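Local coordinates for protein pentafunctional AROM polypeptide (Schizosaccharomyces pombe, PDB 5SWV) that probably catalyses two successive steps of the shikimate pathway, dehydration of 3-dehydroquinate and reduction of the resulting 3-dehydroshikimate, at residues E96-M101 against S120-I125; Y358-N363 against L504-L509; S511-L514 against M518-P521. One frame throughout, in Å; residues are numbered along the deposited sequence.

Interaction 1: residues E96-M101 against S120-I125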
ATOM      1  N   GLU A  96      -2.396 -33.559  -2.462  1.00 35.84           N
ATOM      2  CA  GLU A  96      -3.066 -32.507  -3.215  1.00 36.23           C
ATOM      3  C   GLU A  96      -2.712 -31.107  -2.671  1.00 35.58           C
ATOM      4  O   GLU A  96      -2.562 -30.143  -3.430  1.00 34.75           O
ATOM      5  CB  GLU A  96      -4.581 -32.737  -3.230  1.00 36.76           C
ATOM      6  CG  GLU A  96      -5.047 -33.931  -4.065  1.00 37.64           C
ATOM      7  CD  GLU A  96      -4.892 -35.324  -3.417  1.00 38.91           C
ATOM      8  OE1 GLU A  96      -4.810 -35.481  -2.163  1.00 38.70           O
ATOM      9  OE2 GLU A  96      -4.870 -36.303  -4.203  1.00 40.15           O
ATOM     10  N   ALA A  97      -2.559 -31.013  -1.358  1.00 35.20           N
ATOM     11  CA  ALA A  97      -2.073 -29.793  -0.728  1.00 35.17           C
ATOM     12  C   ALA A  97      -0.649 -29.478  -1.153  1.00 35.68           C
ATOM     13  O   ALA A  97      -0.339 -28.345  -1.524  1.00 35.36           O
ATOM     14  CB  ALA A  97      -2.139 -29.929   0.776  1.00 35.12           C
ATOM     15  N   LYS A  98       0.216 -30.489  -1.101  1.00 36.72           N
ATOM     16  CA  LYS A  98       1.628 -30.334  -1.500  1.00 37.02           C
ATOM     17  C   LYS A  98       1.752 -29.845  -2.928  1.00 36.12           C
ATOM     18  O   LYS A  98       2.475 -28.886  -3.191  1.00 35.28           O
ATOM     19  CB  LYS A  98       2.362 -31.654  -1.351  1.00 37.99           C
ATOM     20  CG  LYS A  98       3.776 -31.673  -1.897  1.00 38.82           C
ATOM     21  CD  LYS A  98       4.555 -32.859  -1.342  1.00 40.09           C
ATOM     22  CE  LYS A  98       4.044 -34.207  -1.838  1.00 40.72           C
ATOM     23  NZ  LYS A  98       4.625 -34.503  -3.169  1.00 41.27           N
ATOM     24  N   GLU A  99       1.020 -30.500  -3.825  1.00 35.65           N
ATOM     25  CA  GLU A  99       0.953 -30.086  -5.217  1.00 35.93           C
ATOM     26  C   GLU A  99       0.554 -28.631  -5.332  1.00 35.83           C
ATOM     27  O   GLU A  99       1.166 -27.900  -6.097  1.00 37.05           O
ATOM     28  CB  GLU A  99      -0.044 -30.926  -5.997  1.00 36.90           C
ATOM     29  CG  GLU A  99       0.049 -30.728  -7.503  1.00 38.05           C
ATOM     30  CD  GLU A  99      -1.090 -31.376  -8.287  1.00 39.29           C
ATOM     31  OE1 GLU A  99      -2.172 -31.650  -7.694  1.00 39.91           O
ATOM     32  OE2 GLU A  99      -0.896 -31.594  -9.514  1.00 39.91           O
ATOM     33  N   LEU A 100      -0.458 -28.206  -4.574  1.00 35.41           N
ATOM     34  CA  LEU A 100      -0.925 -26.818  -4.638  1.00 34.82           C
ATOM     35  C   LEU A 100       0.116 -25.840  -4.112  1.00 34.06           C
ATOM     36  O   LEU A 100       0.341 -24.790  -4.717  1.00 33.55           O
ATOM     37  CB  LEU A 100      -2.262 -26.621  -3.904  1.00 35.19           C
ATOM     38  CG  LEU A 100      -3.532 -27.014  -4.690  1.00 35.80           C
ATOM     39  CD1 LEU A 100      -4.721 -27.279  -3.761  1.00 35.77           C
ATOM     40  CD2 LEU A 100      -3.898 -25.961  -5.731  1.00 35.55           C
ATOM     41  N   MET A 101       0.758 -26.187  -3.007  1.00 33.51           N
ATOM     42  CA  MET A 101       1.734 -25.288  -2.402  1.00 33.43           C
ATOM     43  C   MET A 101       2.981 -25.141  -3.278  1.00 32.90           C
ATOM     44  O   MET A 101       3.524 -24.050  -3.409  1.00 31.95           O
ATOM     45  CB  MET A 101       2.085 -25.742  -0.971  1.00 34.06           C
ATOM     46  CG  MET A 101       0.944 -25.527   0.020  1.00 34.05           C
ATOM     47  SD  MET A 101       1.300 -26.046   1.714  1.00 34.98           S
ATOM     48  CE  MET A 101       1.051 -27.813   1.651  1.00 35.00           C
ATOM     49  N   SER A 120       6.659 -34.761   7.637  1.00 34.55           N
ATOM     50  CA  SER A 120       7.958 -34.128   7.579  1.00 35.11           C
ATOM     51  C   SER A 120       8.558 -34.313   6.192  1.00 36.15           C
ATOM     52  O   SER A 120       9.325 -33.470   5.730  1.00 37.31           O
ATOM     53  CB  SER A 120       8.876 -34.707   8.652  1.00 35.52           C
ATOM     54  OG  SER A 120       8.947 -36.120   8.549  1.00 36.17           O
ATOM     55  N   GLU A 121       8.197 -35.405   5.525  1.00 36.81           N
ATOM     56  CA  GLU A 121       8.566 -35.605   4.134  1.00 37.59           C
ATOM     57  C   GLU A 121       8.028 -34.470   3.272  1.00 36.38           C
ATOM     58  O   GLU A 121       8.778 -33.873   2.496  1.00 37.01           O
ATOM     59  CB  GLU A 121       8.074 -36.968   3.594  1.00 39.26           C
ATOM     60  CG  GLU A 121       8.699 -37.352   2.238  1.00 40.55           C
ATOM     61  CD  GLU A 121       8.064 -38.563   1.573  1.00 41.19           C
ATOM     62  OE1 GLU A 121       8.334 -38.789   0.374  1.00 40.44           O
ATOM     63  OE2 GLU A 121       7.288 -39.280   2.237  1.00 43.00           O
ATOM     64  N   THR A 122       6.739 -34.172   3.417  1.00 35.10           N
ATOM     65  CA  THR A 122       6.096 -33.136   2.611  1.00 34.12           C
ATOM     66  C   THR A 122       6.652 -31.764   2.953  1.00 34.00           C
ATOM     67  O   THR A 122       6.924 -30.974   2.057  1.00 34.35           O
ATOM     68  CB  THR A 122       4.563 -33.175   2.756  1.00 33.44           C
ATOM     69  OG1 THR A 122       4.061 -34.302   2.035  1.00 33.12           O
ATOM     70  CG2 THR A 122       3.904 -31.916   2.206  1.00 33.26           C
ATOM     71  N   ILE A 123       6.845 -31.498   4.236  1.00 33.77           N
ATOM     72  CA  ILE A 123       7.350 -30.206   4.673  1.00 34.15           C
ATOM     73  C   ILE A 123       8.715 -29.929   4.067  1.00 34.45           C
ATOM     74  O   ILE A 123       8.969 -28.834   3.562  1.00 34.19           O
ATOM     75  CB  ILE A 123       7.444 -30.121   6.211  1.00 34.43           C
ATOM     76  CG1 ILE A 123       6.049 -30.104   6.822  1.00 34.05           C
ATOM     77  CG2 ILE A 123       8.171 -28.853   6.639  1.00 34.46           C
ATOM     78  CD1 ILE A 123       6.061 -30.356   8.305  1.00 34.40           C
ATOM     79  N   ASN A 124       9.583 -30.935   4.126  1.00 35.13           N
ATOM     80  CA  ASN A 124      10.920 -30.862   3.540  1.00 35.54           C
ATOM     81  C   ASN A 124      10.905 -30.635   2.025  1.00 36.16           C
ATOM     82  O   ASN A 124      11.590 -29.749   1.512  1.00 36.51           O
ATOM     83  CB  ASN A 124      11.672 -32.151   3.857  1.00 36.15           C
ATOM     84  CG  ASN A 124      13.148 -32.074   3.529  1.00 36.07           C
ATOM     85  OD1 ASN A 124      13.810 -31.065   3.754  1.00 36.57           O
ATOM     86  ND2 ASN A 124      13.673 -33.158   3.038  1.00 35.72           N
ATOM     87  N   ILE A 125      10.117 -31.430   1.309  1.00 36.06           N
ATOM     88  CA  ILE A 125       9.956 -31.221  -0.126  1.00 35.90           C
ATOM     89  C   ILE A 125       9.524 -29.781  -0.437  1.00 36.30           C
ATOM     90  O   ILE A 125      10.033 -29.175  -1.375  1.00 36.17           O
ATOM     91  CB  ILE A 125       8.952 -32.210  -0.714  1.00 35.71           C
ATOM     92  CG1 ILE A 125       9.568 -33.606  -0.739  1.00 36.14           C
ATOM     93  CG2 ILE A 125       8.530 -31.804  -2.122  1.00 35.53           C
ATOM     94  CD1 ILE A 125       8.545 -34.723  -0.870  1.00 36.37           C
TER
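Lys-98 lays its aliphatic chain across Thr-122 and reaches the side of Ile-125, and these three residues make the whole of a small contact between two helices. The apolar part is carried by methylenes meeting methyls. Lys-98 CD lies 3.7 Å from Thr-122 CG2, and Lys-98 CB is 3.9 Å from the same methyl. Further along, Ile-125 CG2 approaches Lys-98 CD at 4.2 Å. A long, flexible lysine suits a place like this, since its carbons can fill the groove between helices while the amine of this partly exposed residue reaches beyond it. With CG anti to the backbone N (chi1 172°) the chain sets out toward the facing helix, then bends at its last two torsions.

The setting is the eight-stranded alpha/beta barrel of the type I dehydroquinase. Helices 94-106 and 120-128 follow the neighbouring strands 76-79 and 111-115 and lie side by side on the outside of the barrel. Deeper in, Met-101 and Ile-123 both rest on Val-114 of strand 111-115.

The polar groups find partners beyond the pair. Thr-122 OG1, although 3.7 Å from Lys-98 CD, is hydrogen-bonded to Glu-94 OE1, so the hydroxyl of this buried threonine has a partner while CG2 packs on the lysine. Lys-98 NZ makes a long, weak ion pair with Glu-95; Glu-121 OE1, 6.7 Å from Lys-98 NZ, can probably add at most a diffuse attraction.

Interaction 2: residues Y358-N363 against L504-L509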
ATOM      1  N   TYR A 358       1.841   9.424  -9.601  1.00 30.16           N
ATOM      2  CA  TYR A 358       2.094   8.009  -9.694  1.00 30.12           C
ATOM      3  C   TYR A 358       0.903   7.161  -9.285  1.00 30.52           C
ATOM      4  O   TYR A 358       0.454   6.320 -10.053  1.00 30.29           O
ATOM      5  CB  TYR A 358       3.307   7.635  -8.839  1.00 30.27           C
ATOM      6  CG  TYR A 358       3.663   6.185  -8.954  1.00 30.38           C
ATOM      7  CD1 TYR A 358       3.091   5.250  -8.107  1.00 30.63           C
ATOM      8  CD2 TYR A 358       4.537   5.736  -9.944  1.00 30.33           C
ATOM      9  CE1 TYR A 358       3.391   3.901  -8.226  1.00 31.40           C
ATOM     10  CE2 TYR A 358       4.858   4.394 -10.068  1.00 30.54           C
ATOM     11  CZ  TYR A 358       4.277   3.479  -9.210  1.00 31.30           C
ATOM     12  OH  TYR A 358       4.554   2.145  -9.308  1.00 31.63           O
ATOM     13  N   ASP A 359       0.398   7.382  -8.073  1.00 31.42           N
ATOM     14  CA  ASP A 359      -0.672   6.548  -7.504  1.00 31.96           C
ATOM     15  C   ASP A 359      -1.994   6.682  -8.265  1.00 32.76           C
ATOM     16  O   ASP A 359      -2.825   5.757  -8.250  1.00 33.51           O
ATOM     17  CB  ASP A 359      -0.965   6.904  -6.039  1.00 32.29           C
ATOM     18  CG  ASP A 359       0.196   6.634  -5.083  1.00 32.55           C
ATOM     19  OD1 ASP A 359       1.278   6.138  -5.473  1.00 32.52           O
ATOM     20  OD2 ASP A 359       0.002   6.933  -3.887  1.00 32.81           O
ATOM     21  N   THR A 360      -2.220   7.841  -8.881  1.00 32.91           N
ATOM     22  CA  THR A 360      -3.431   8.059  -9.666  1.00 33.41           C
ATOM     23  C   THR A 360      -3.422   7.141 -10.892  1.00 34.94           C
ATOM     24  O   THR A 360      -4.397   6.447 -11.141  1.00 35.45           O
ATOM     25  CB  THR A 360      -3.569   9.534 -10.068  1.00 32.77           C
ATOM     26  OG1 THR A 360      -3.696  10.322  -8.888  1.00 32.07           O
ATOM     27  CG2 THR A 360      -4.782   9.759 -10.935  1.00 33.05           C
ATOM     28  N   PHE A 361      -2.312   7.131 -11.628  1.00 36.47           N
ATOM     29  CA  PHE A 361      -2.120   6.218 -12.752  1.00 37.31           C
ATOM     30  C   PHE A 361      -2.167   4.764 -12.305  1.00 38.05           C
ATOM     31  O   PHE A 361      -2.868   3.951 -12.904  1.00 37.49           O
ATOM     32  CB  PHE A 361      -0.795   6.506 -13.484  1.00 37.61           C
ATOM     33  CG  PHE A 361      -0.873   7.672 -14.436  1.00 37.98           C
ATOM     34  CD1 PHE A 361      -1.502   7.543 -15.667  1.00 37.85           C
ATOM     35  CD2 PHE A 361      -0.315   8.898 -14.109  1.00 38.57           C
ATOM     36  CE1 PHE A 361      -1.587   8.613 -16.539  1.00 37.81           C
ATOM     37  CE2 PHE A 361      -0.389   9.974 -14.990  1.00 38.49           C
ATOM     38  CZ  PHE A 361      -1.033   9.830 -16.201  1.00 38.09           C
ATOM     39  N   ALA A 362      -1.445   4.444 -11.237  1.00 39.81           N
ATOM     40  CA  ALA A 362      -1.425   3.072 -10.717  1.00 42.09           C
ATOM     41  C   ALA A 362      -2.840   2.496 -10.551  1.00 45.02           C
ATOM     42  O   ALA A 362      -3.083   1.355 -10.942  1.00 46.09           O
ATOM     43  CB  ALA A 362      -0.662   3.003  -9.404  1.00 41.70           C
ATOM     44  N   ASN A 363      -3.760   3.305 -10.020  1.00 47.31           N
ATOM     45  CA  ASN A 363      -5.157   2.896  -9.811  1.00 50.09           C
ATOM     46  C   ASN A 363      -6.058   3.022 -11.031  1.00 49.66           C
ATOM     47  O   ASN A 363      -6.984   2.227 -11.190  1.00 50.12           O
ATOM     48  CB  ASN A 363      -5.787   3.657  -8.625  1.00 52.37           C
ATOM     49  CG  ASN A 363      -5.329   3.113  -7.280  1.00 53.76           C
ATOM     50  OD1 ASN A 363      -6.009   2.275  -6.665  1.00 55.87           O
ATOM     51  ND2 ASN A 363      -4.148   3.552  -6.834  1.00 53.40           N
ATOM     52  N   LEU A 504      -4.277  15.424  -5.494  1.00 40.01           N
ATOM     53  CA  LEU A 504      -4.114  16.073  -4.178  1.00 42.28           C
ATOM     54  C   LEU A 504      -4.524  15.138  -3.038  1.00 40.69           C
ATOM     55  O   LEU A 504      -3.840  15.058  -2.014  1.00 40.81           O
ATOM     56  CB  LEU A 504      -4.943  17.363  -4.071  1.00 45.17           C
ATOM     57  CG  LEU A 504      -4.568  18.343  -2.923  1.00 49.04           C
ATOM     58  CD1 LEU A 504      -4.864  19.759  -3.412  1.00 51.01           C
ATOM     59  CD2 LEU A 504      -5.211  18.118  -1.525  1.00 49.94           C
ATOM     60  N   VAL A 505      -5.635  14.436  -3.223  1.00 38.72           N
ATOM     61  CA  VAL A 505      -6.105  13.508  -2.215  1.00 38.16           C
ATOM     62  C   VAL A 505      -5.133  12.362  -2.012  1.00 37.37           C
ATOM     63  O   VAL A 505      -4.866  11.988  -0.872  1.00 37.19           O
ATOM     64  CB  VAL A 505      -7.510  12.982  -2.545  1.00 38.44           C
ATOM     65  CG1 VAL A 505      -7.868  11.757  -1.703  1.00 38.66           C
ATOM     66  CG2 VAL A 505      -8.523  14.091  -2.318  1.00 38.70           C
ATOM     67  N   ARG A 506      -4.602  11.820  -3.101  1.00 37.00           N
ATOM     68  CA  ARG A 506      -3.642  10.724  -3.007  1.00 36.85           C
ATOM     69  C   ARG A 506      -2.266  11.134  -2.441  1.00 36.63           C
ATOM     70  O   ARG A 506      -1.583  10.283  -1.877  1.00 35.90           O
ATOM     71  CB  ARG A 506      -3.516  10.005  -4.349  1.00 37.41           C
ATOM     72  CG  ARG A 506      -4.821   9.363  -4.822  1.00 38.47           C
ATOM     73  CD  ARG A 506      -4.612   8.370  -5.963  1.00 38.86           C
ATOM     74  NE  ARG A 506      -5.848   7.904  -6.621  1.00 39.34           N
ATOM     75  CZ  ARG A 506      -6.619   6.880  -6.223  1.00 39.05           C
ATOM     76  NH1 ARG A 506      -6.355   6.172  -5.131  1.00 38.66           N
ATOM     77  NH2 ARG A 506      -7.686   6.562  -6.935  1.00 39.45           N
ATOM     78  N   GLN A 507      -1.873  12.411  -2.574  1.00 37.53           N
ATOM     79  CA  GLN A 507      -0.658  12.944  -1.896  1.00 38.32           C
ATOM     80  C   GLN A 507      -0.786  12.868  -0.405  1.00 37.34           C
ATOM     81  O   GLN A 507       0.132  12.409   0.279  1.00 36.80           O
ATOM     82  CB  GLN A 507      -0.399  14.415  -2.207  1.00 39.89           C
ATOM     83  CG  GLN A 507       0.099  14.668  -3.607  1.00 41.99           C
ATOM     84  CD  GLN A 507       0.059  16.139  -3.972  1.00 43.45           C
ATOM     85  OE1 GLN A 507      -0.110  17.002  -3.090  1.00 44.09           O
ATOM     86  NE2 GLN A 507       0.211  16.439  -5.283  1.00 43.16           N
ATOM     87  N   GLY A 508      -1.920  13.375   0.080  1.00 36.76           N
ATOM     88  CA  GLY A 508      -2.285  13.297   1.483  1.00 36.29           C
ATOM     89  C   GLY A 508      -2.331  11.872   1.991  1.00 35.60           C
ATOM     90  O   GLY A 508      -1.834  11.605   3.073  1.00 36.57           O
ATOM     91  N   LEU A 509      -2.905  10.956   1.213  1.00 34.77           N
ATOM     92  CA  LEU A 509      -3.013   9.553   1.636  1.00 34.46           C
ATOM     93  C   LEU A 509      -1.646   8.876   1.748  1.00 33.67           C
ATOM     94  O   LEU A 509      -1.393   8.130   2.683  1.00 33.09           O
ATOM     95  CB  LEU A 509      -3.954   8.763   0.716  1.00 34.49           C
ATOM     96  CG  LEU A 509      -5.433   9.177   0.798  1.00 35.05           C
ATOM     97  CD1 LEU A 509      -6.249   8.561  -0.333  1.00 35.22           C
ATOM     98  CD2 LEU A 509      -6.041   8.799   2.131  1.00 35.10           C
TER
HETATM   99  O   HOH W   1      -2.240   7.571  -2.208  1.00 31.22           O
HETATM  100  O   HOH W   2      -7.259   6.525 -10.309  1.00 40.82           O
HETATM  101  O   HOH W   3      -7.952   3.817  -5.037  1.00 35.61           O
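Arg-506 reaches from helix 500-516 over Asp-359, Thr-360 and Asn-363 of helix 353-364, joining the two helices that, as in other shikimate dehydrogenases, run between the substrate-binding part and the Rossmann-like nucleotide-binding domain. The short segments are 9.5 Å apart at closest approach and run at 106° to each other, and the long side chain of arginine spans the crossing.

Van der Waals contact is made by the arginine's stem, extended from CG to NE. Its CD packs 3.9 Å from Asp-359 CB and 3.6 Å from Thr-360 OG1. That hydroxyl is hydrogen-bonded to Gly-356 O within its own helix, which lets threonine sit against a methylene without leaving a polar atom stranded.

Stacking comes next. The Asn-363 amide lies over one face of the Arg-506 guanidinium, the planes only 9° apart, with Asn-363 ND2 3.8 Å from Arg-506 NH1. The amide is held in this orientation by a nearly straight bond (171°) from Asn-363 ND2 to Asp-359 O, 2.9 Å long; that carbonyl also accepts from Asn-363 N. Glu-502 forms a salt bridge to Arg-506 NH2 and Phe-522 a cation-pi contact, which probably steadies the charge from its own helix and from helix 522-530.

Water completes the junction. One molecule, in the guanidinium plane, accepts from Arg-506 NH1 and donates to Asn-363 OD1. Asp-359 OD1 is salt-bridged to Arg-355 NE, while another water donates both to Asp-359 OD2, at 2.9 Å, and to Arg-506 O, at 2.8 Å.

Interaction 3: residues S511-L514 against M518-P521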
ATOM      1  N   SER A 511       1.090  10.518   2.503  1.00 33.16           N
ATOM      2  CA  SER A 511       1.662  11.093   3.712  1.00 33.04           C
ATOM      3  C   SER A 511       1.128  10.366   4.931  1.00 33.62           C
ATOM      4  O   SER A 511       1.891  10.004   5.834  1.00 33.92           O
ATOM      5  CB  SER A 511       1.355  12.580   3.804  1.00 32.98           C
ATOM      6  OG  SER A 511       1.948  13.285   2.729  1.00 32.47           O
ATOM      7  N   PHE A 512      -0.179  10.122   4.923  1.00 34.02           N
ATOM      8  CA  PHE A 512      -0.857   9.371   5.985  1.00 34.63           C
ATOM      9  C   PHE A 512      -0.273   7.968   6.177  1.00 34.98           C
ATOM     10  O   PHE A 512      -0.083   7.525   7.322  1.00 34.53           O
ATOM     11  CB  PHE A 512      -2.371   9.290   5.703  1.00 34.80           C
ATOM     12  CG  PHE A 512      -3.134   8.456   6.693  1.00 35.01           C
ATOM     13  CD1 PHE A 512      -3.618   9.024   7.869  1.00 35.23           C
ATOM     14  CD2 PHE A 512      -3.373   7.101   6.453  1.00 35.11           C
ATOM     15  CE1 PHE A 512      -4.329   8.259   8.791  1.00 35.53           C
ATOM     16  CE2 PHE A 512      -4.080   6.327   7.373  1.00 35.39           C
ATOM     17  CZ  PHE A 512      -4.561   6.909   8.542  1.00 35.75           C
ATOM     18  N   HIS A 513      -0.001   7.282   5.065  1.00 34.97           N
ATOM     19  CA  HIS A 513       0.619   5.960   5.103  1.00 35.65           C
ATOM     20  C   HIS A 513       2.038   6.052   5.683  1.00 35.77           C
ATOM     21  O   HIS A 513       2.405   5.274   6.561  1.00 35.76           O
ATOM     22  CB  HIS A 513       0.580   5.307   3.707  1.00 36.42           C
ATOM     23  CG  HIS A 513       1.233   3.956   3.625  1.00 37.60           C
ATOM     24  ND1 HIS A 513       2.171   3.644   2.659  1.00 38.34           N
ATOM     25  CD2 HIS A 513       1.073   2.834   4.362  1.00 37.93           C
ATOM     26  CE1 HIS A 513       2.562   2.394   2.808  1.00 38.28           C
ATOM     27  NE2 HIS A 513       1.916   1.883   3.840  1.00 38.94           N
ATOM     28  N   LEU A 514       2.817   7.030   5.246  1.00 35.73           N
ATOM     29  CA  LEU A 514       4.173   7.183   5.789  1.00 36.02           C
ATOM     30  C   LEU A 514       4.153   7.457   7.292  1.00 35.32           C
ATOM     31  O   LEU A 514       5.060   7.049   7.990  1.00 35.49           O
ATOM     32  CB  LEU A 514       4.961   8.288   5.054  1.00 35.96           C
ATOM     33  CG  LEU A 514       5.290   7.995   3.594  1.00 35.60           C
ATOM     34  CD1 LEU A 514       5.468   9.313   2.852  1.00 36.06           C
ATOM     35  CD2 LEU A 514       6.503   7.080   3.445  1.00 35.15           C
ATOM     36  N   MET A 518      -0.247   2.704   7.643  1.00 36.18           N
ATOM     37  CA  MET A 518      -1.496   2.128   7.131  1.00 36.74           C
ATOM     38  C   MET A 518      -2.054   2.933   5.977  1.00 35.31           C
ATOM     39  O   MET A 518      -1.994   4.154   5.994  1.00 33.73           O
ATOM     40  CB  MET A 518      -2.531   2.095   8.256  1.00 38.38           C
ATOM     41  CG  MET A 518      -2.097   1.207   9.426  1.00 39.86           C
ATOM     42  SD  MET A 518      -3.210   1.134  10.838  1.00 40.73           S
ATOM     43  CE  MET A 518      -3.399   2.873  11.140  1.00 41.67           C
ATOM     44  N   THR A 519      -2.605   2.244   4.981  1.00 35.23           N
ATOM     45  CA  THR A 519      -3.317   2.927   3.910  1.00 35.63           C
ATOM     46  C   THR A 519      -4.702   3.281   4.391  1.00 35.81           C
ATOM     47  O   THR A 519      -5.162   2.756   5.393  1.00 35.94           O
ATOM     48  CB  THR A 519      -3.485   2.078   2.649  1.00 35.80           C
ATOM     49  OG1 THR A 519      -4.306   0.955   2.962  1.00 36.63           O
ATOM     50  CG2 THR A 519      -2.129   1.623   2.080  1.00 35.37           C
ATOM     51  N   ALA A 520      -5.355   4.175   3.660  1.00 36.18           N
ATOM     52  CA  ALA A 520      -6.738   4.564   3.912  1.00 36.86           C
ATOM     53  C   ALA A 520      -7.506   4.546   2.580  1.00 37.79           C
ATOM     54  O   ALA A 520      -6.903   4.782   1.543  1.00 39.49           O
ATOM     55  CB  ALA A 520      -6.762   5.947   4.529  1.00 36.87           C
ATOM     56  N   PRO A 521      -8.833   4.307   2.596  1.00 38.79           N
ATOM     57  CA  PRO A 521      -9.568   4.143   1.336  1.00 39.40           C
ATOM     58  C   PRO A 521      -9.791   5.462   0.602  1.00 39.40           C
ATOM     59  O   PRO A 521     -10.247   6.434   1.215  1.00 39.12           O
ATOM     60  CB  PRO A 521     -10.911   3.569   1.788  1.00 39.79           C
ATOM     61  CG  PRO A 521     -11.087   4.024   3.202  1.00 39.49           C
ATOM     62  CD  PRO A 521      -9.760   4.507   3.725  1.00 39.39           C
TER
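A surface loop folds back on the end of the helix it has just left: Phe-512 and His-513, in the last turns of helix 500-516, pack against Met-518, Thr-519 and Ala-520, largely ring against backbone. The Met-518 carbonyl is central. Its O lies 3.3 Å from His-513 CA in a CA-H...O contact with an angle of 146° at the hydrogen, and it also approaches Phe-512 CD2 and CE2 obliquely, each at 3.3 Å. CG is anti to the backbone N in both Phe-512 (chi1 176°) and His-513 (chi1 178°), and the two rings flank this carbonyl.

Phe-512 CE2 touches Ala-520 CB at 3.9 Å, while Thr-519 O sits near the plane of the ring at its edge. A small methyl suits this place, for the same alanine also meets Leu-277. The loop joins the last two helices of the shikimate dehydrogenase, 500-516 and 522-530, with Pro-521 as N-cap of the second. The buried phenylalanine also packs on Ala-273, Tyr-274 and Leu-277 of helix 266-277, in the substrate-binding part.

The imidazole of His-513 meets the loop in two ways. Its edge faces the Met-518 backbone, CD2 lying 3.5 Å from Met-518 C, whereas Thr-519 CG2 stands over one face, 4.1 Å from His-513 CD2 and offset toward the rim. The threonine's other branch, OG1, is hydrogen-bonded to Gly-35 N, joining the loop to the dehydroquinase part.

In the fold
From the N terminus, interaction 1 comes first, closing a helix-strand-helix unit of the dehydroquinase barrel by pairing consecutive outer helices. Its centre lies 41 Å from that of interaction 2 and 37 Å from that of interaction 3, far from both. Interaction 2 closes a far longer loop of 140 residues, including all six strands of the nucleotide-binding sheet, and brings helix 353-364 against helix 500-516. Interaction 3 then closes a short connection of three residues, two of them still helical. None nests within or crosses another. Interactions 2 and 3 share helix 500-516 and touch through Leu-509 CD2 and Ala-520 CB, forming one continuous region, consistent with a junction between the dehydrogenase's two parts.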